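Local coordinates for type VII secretion system protein EssB (Staphylococcus aureus, PDB 4ANN), which serves as a membrane component of the type VII (Ess) secretion system, thought to be required for secretion of EsxA and EsxB, this chain being its cytoplasmic segment, at residues M37-I48 with P118-V129. Numbering follows the deposited sequence. Where two conformers were deposited one is given.
Sequences MYLLEQHSPYFI and PIAKTRGLQNVV
R123 reaches into the loop that follows the 3-10 segment including 38-40, while a single beta bridge between F47 and A120 ties the end of that loop to edge strand 118-120 of a small antiparallel sheet, in the cytoplasmic fragment of EssB, whose YukC family is grouped with the protein-kinase clan. The bridge rests on two nearly straight backbone bonds, A120 N to Y46 O (2.9 Å) and I48 N to A120 O (2.8 Å). Before it, S44 OG accepts from Y46 N, an ST turn at the start of the type I turn S44-F47.

Polar grip on the guanidinium comes from main-chain carbonyls. NH1 of R123 donates to Q42 O at 2.7 Å (167°), with the donor in the carbonyl plane, and NH2 donates to I48 O at 3.1 Å; both acceptors lie within a few degrees of the guanidinium plane, which restrains its rotation. Y101 adds a cation-pi contact.

Both guanidinium faces are approached from 37-48: L40 O sits over the centre of one and F47 CB over the opposite one. Chi1 of -37° puts R123 CG over one face of the F47 ring, toward its rim, 3.8 Å from the centroid, as a CH-pi contact; from there the extended chain (chi2 -175°) carries the guanidinium on to the carbonyls.

Apolar contacts join L40 and M37 to 125-129: L40 CD2 meets L125 CG, and in one of two M37 conformers CE reaches V128 CG1 (3.6 Å), beside the classic bulge where V128 and V129 face L125.

One water closes the arrangement, accepting from R123 NE at 2.9 Å and donating to both I48 O and K121 O.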
# COMPACT_ATOMS: atom_id res chain seq x y z
N MET A 37 -5.59 5.57 20.32
CA MET A 37 -5.28 6.37 19.11
C MET A 37 -3.79 6.69 19.03
O MET A 37 -3.24 6.91 17.94
CB MET A 37 -6.18 7.59 19.07
CG MET A 37 -7.66 7.28 18.86
SD MET A 37 -8.14 6.71 17.21
CE MET A 37 -8.17 4.96 17.47
N TYR A 38 -3.08 6.71 20.15
CA TYR A 38 -1.63 6.94 20.16
C TYR A 38 -0.92 5.90 19.29
O TYR A 38 0.18 6.16 18.80
CB TYR A 38 -1.09 6.92 21.61
CG TYR A 38 -0.80 5.54 22.12
CD1 TYR A 38 -1.86 4.78 22.64
CD2 TYR A 38 0.48 4.96 22.10
CE1 TYR A 38 -1.70 3.49 23.12
CE2 TYR A 38 0.67 3.67 22.58
CZ TYR A 38 -0.41 2.98 23.07
OH TYR A 38 -0.17 1.72 23.55
N LEU A 39 -1.50 4.71 19.10
CA LEU A 39 -0.84 3.69 18.24
C LEU A 39 -0.69 4.21 16.84
O LEU A 39 0.19 3.71 16.07
CB LEU A 39 -1.62 2.39 18.25
CG LEU A 39 -1.63 1.68 19.61
CD1 LEU A 39 -2.53 0.46 19.58
CD2 LEU A 39 -0.24 1.35 20.11
N LEU A 40 -1.53 5.15 16.39
CA LEU A 40 -1.44 5.64 15.02
C LEU A 40 -0.23 6.53 14.84
O LEU A 40 0.12 6.81 13.67
CB LEU A 40 -2.70 6.39 14.68
CG LEU A 40 -3.98 5.57 14.68
CD1 LEU A 40 -5.21 6.41 14.29
CD2 LEU A 40 -3.86 4.37 13.74
N GLU A 41 0.44 6.96 15.91
CA GLU A 41 1.64 7.74 15.78
C GLU A 41 2.86 7.01 16.31
O GLU A 41 3.96 7.56 16.30
CB GLU A 41 1.53 9.14 16.42
CG GLU A 41 1.41 9.08 17.94
CD GLU A 41 1.41 10.42 18.61
OE1 GLU A 41 1.65 11.48 17.99
OE2 GLU A 41 1.17 10.41 19.86
N GLN A 42 2.75 5.76 16.75
CA GLN A 42 3.89 5.01 17.22
C GLN A 42 4.76 4.59 16.04
O GLN A 42 4.24 4.13 15.04
CB GLN A 42 3.39 3.76 17.97
CG GLN A 42 4.45 3.02 18.68
CD GLN A 42 3.94 1.99 19.70
OE1 GLN A 42 3.71 2.33 20.87
NE2 GLN A 42 3.75 0.79 19.21
N HIS A 43 6.07 4.73 16.12
CA HIS A 43 6.91 4.22 15.06
C HIS A 43 6.63 2.75 14.78
O HIS A 43 6.52 1.95 15.72
CB HIS A 43 8.39 4.41 15.39
CG HIS A 43 9.21 3.87 14.25
ND1 HIS A 43 9.36 4.47 13.01
CD2 HIS A 43 9.91 2.73 14.19
CE1 HIS A 43 10.16 3.75 12.25
NE2 HIS A 43 10.49 2.67 12.95
N SER A 44 6.56 2.42 13.48
CA SER A 44 6.44 1.07 13.01
C SER A 44 7.37 0.87 11.81
O SER A 44 7.40 1.78 10.96
CB SER A 44 5.03 0.76 12.51
OG SER A 44 5.02 -0.44 11.73
N PRO A 45 8.03 -0.25 11.72
CA PRO A 45 8.91 -0.44 10.51
C PRO A 45 8.14 -0.53 9.23
O PRO A 45 8.77 -0.54 8.19
CB PRO A 45 9.62 -1.76 10.80
CG PRO A 45 8.89 -2.38 11.91
CD PRO A 45 8.06 -1.39 12.61
N TYR A 46 6.82 -0.63 9.25
CA TYR A 46 6.03 -0.81 8.05
C TYR A 46 5.25 0.43 7.65
O TYR A 46 4.57 0.36 6.64
CB TYR A 46 5.05 -1.97 8.21
CG TYR A 46 5.85 -3.23 8.47
CD1 TYR A 46 6.63 -3.80 7.45
CD2 TYR A 46 5.82 -3.88 9.69
CE1 TYR A 46 7.37 -4.94 7.63
CE2 TYR A 46 6.57 -5.03 9.94
CZ TYR A 46 7.32 -5.53 8.88
OH TYR A 46 8.06 -6.66 9.09
N PHE A 47 5.37 1.54 8.37
CA PHE A 47 4.58 2.71 8.10
C PHE A 47 5.42 4.00 8.13
O PHE A 47 6.38 4.12 8.88
CB PHE A 47 3.44 2.91 9.12
CG PHE A 47 2.37 1.88 8.98
CD1 PHE A 47 1.34 2.09 8.08
CD2 PHE A 47 2.37 0.72 9.72
CE1 PHE A 47 0.34 1.14 7.94
CE2 PHE A 47 1.36 -0.22 9.55
CZ PHE A 47 0.34 -0.02 8.67
N ILE A 48 5.01 4.95 7.33
CA ILE A 48 5.46 6.35 7.41
C ILE A 48 5.24 6.81 8.83
O ILE A 48 4.18 6.55 9.44
CB ILE A 48 4.61 7.22 6.40
CG1 ILE A 48 4.83 6.73 4.95
CG2 ILE A 48 4.78 8.68 6.58
CD1 ILE A 48 6.19 7.03 4.45
N PRO A 118 9.05 -1.82 1.43
CA PRO A 118 7.82 -1.03 1.33
C PRO A 118 7.37 -0.53 2.70
O PRO A 118 7.49 -1.19 3.74
CB PRO A 118 6.83 -2.05 0.80
CG PRO A 118 7.29 -3.37 1.39
CD PRO A 118 8.80 -3.25 1.29
N ILE A 119 6.76 0.64 2.62
CA ILE A 119 6.23 1.40 3.75
C ILE A 119 4.87 1.97 3.37
O ILE A 119 4.71 2.58 2.30
CB ILE A 119 7.23 2.54 4.07
CG1 ILE A 119 8.68 2.05 4.29
CG2 ILE A 119 6.76 3.38 5.21
CD1 ILE A 119 8.77 1.20 5.55
N ALA A 120 3.86 1.78 4.24
CA ALA A 120 2.53 2.31 3.92
C ALA A 120 2.28 3.59 4.67
O ALA A 120 2.94 3.93 5.66
CB ALA A 120 1.46 1.28 4.26
N LYS A 121 1.30 4.35 4.24
CA LYS A 121 0.95 5.65 4.83
C LYS A 121 -0.21 5.56 5.82
O LYS A 121 -0.02 5.59 7.03
CB LYS A 121 0.72 6.66 3.70
CG LYS A 121 0.52 8.06 4.24
CD LYS A 121 0.22 9.02 3.08
CE LYS A 121 -1.17 8.84 2.55
NZ LYS A 121 -1.45 9.89 1.52
N THR A 122 -1.44 5.45 5.33
CA THR A 122 -2.60 5.40 6.19
C THR A 122 -2.60 4.13 7.04
O THR A 122 -2.35 3.04 6.51
CB THR A 122 -3.87 5.43 5.33
OG1 THR A 122 -3.81 6.64 4.53
CG2 THR A 122 -5.12 5.53 6.18
N ARG A 123 -2.91 4.25 8.31
CA ARG A 123 -3.02 3.09 9.18
C ARG A 123 -4.42 2.99 9.81
O ARG A 123 -4.90 3.96 10.34
CB ARG A 123 -2.16 3.13 10.40
CG ARG A 123 -0.86 3.72 10.23
CD ARG A 123 0.03 3.63 11.46
NE ARG A 123 1.23 4.37 11.35
CZ ARG A 123 2.16 4.47 12.27
NH1 ARG A 123 2.03 3.85 13.43
NH2 ARG A 123 3.24 5.20 12.05
N GLY A 124 -5.01 1.82 9.73
CA GLY A 124 -6.12 1.52 10.62
C GLY A 124 -5.69 0.67 11.77
O GLY A 124 -4.50 0.28 11.90
N LEU A 125 -6.65 0.34 12.64
CA LEU A 125 -6.44 -0.52 13.78
C LEU A 125 -7.56 -1.51 13.83
O LEU A 125 -8.71 -1.06 13.84
CB LEU A 125 -6.43 0.25 15.06
CG LEU A 125 -5.24 1.11 15.32
CD1 LEU A 125 -5.58 1.99 16.51
CD2 LEU A 125 -3.99 0.24 15.58
N GLN A 126 -7.19 -2.77 13.90
CA GLN A 126 -8.21 -3.82 13.88
C GLN A 126 -9.25 -3.58 14.93
O GLN A 126 -8.93 -3.33 16.08
CB GLN A 126 -7.54 -5.18 14.06
CG GLN A 126 -6.57 -5.35 12.87
CD GLN A 126 -7.20 -6.44 12.01
OE1 GLN A 126 -8.31 -6.26 11.51
NE2 GLN A 126 -6.42 -7.52 11.95
N ASN A 127 -10.52 -3.63 14.50
CA ASN A 127 -11.63 -3.63 15.43
C ASN A 127 -11.76 -2.25 16.07
O ASN A 127 -12.60 -2.17 16.97
CB ASN A 127 -11.52 -4.67 16.55
CG ASN A 127 -11.34 -6.08 16.06
OD1 ASN A 127 -10.52 -6.89 16.54
ND2 ASN A 127 -12.14 -6.44 15.07
N VAL A 128 -11.01 -1.26 15.59
CA VAL A 128 -10.99 0.04 16.24
C VAL A 128 -11.25 1.22 15.33
O VAL A 128 -12.06 2.06 15.65
CB VAL A 128 -9.65 0.22 16.97
CG1 VAL A 128 -9.54 1.62 17.48
CG2 VAL A 128 -9.54 -0.78 18.10
N VAL A 129 -10.48 1.28 14.21
CA VAL A 129 -10.69 2.36 13.26
C VAL A 129 -10.32 1.87 11.87
O VAL A 129 -9.36 1.06 11.71
CB VAL A 129 -9.95 3.65 13.66
CG1 VAL A 129 -8.44 3.49 13.58
CG2 VAL A 129 -10.38 4.82 12.76
O HOH W 1 5.20 7.33 13.76
O HOH W 2 1.42 6.29 9.23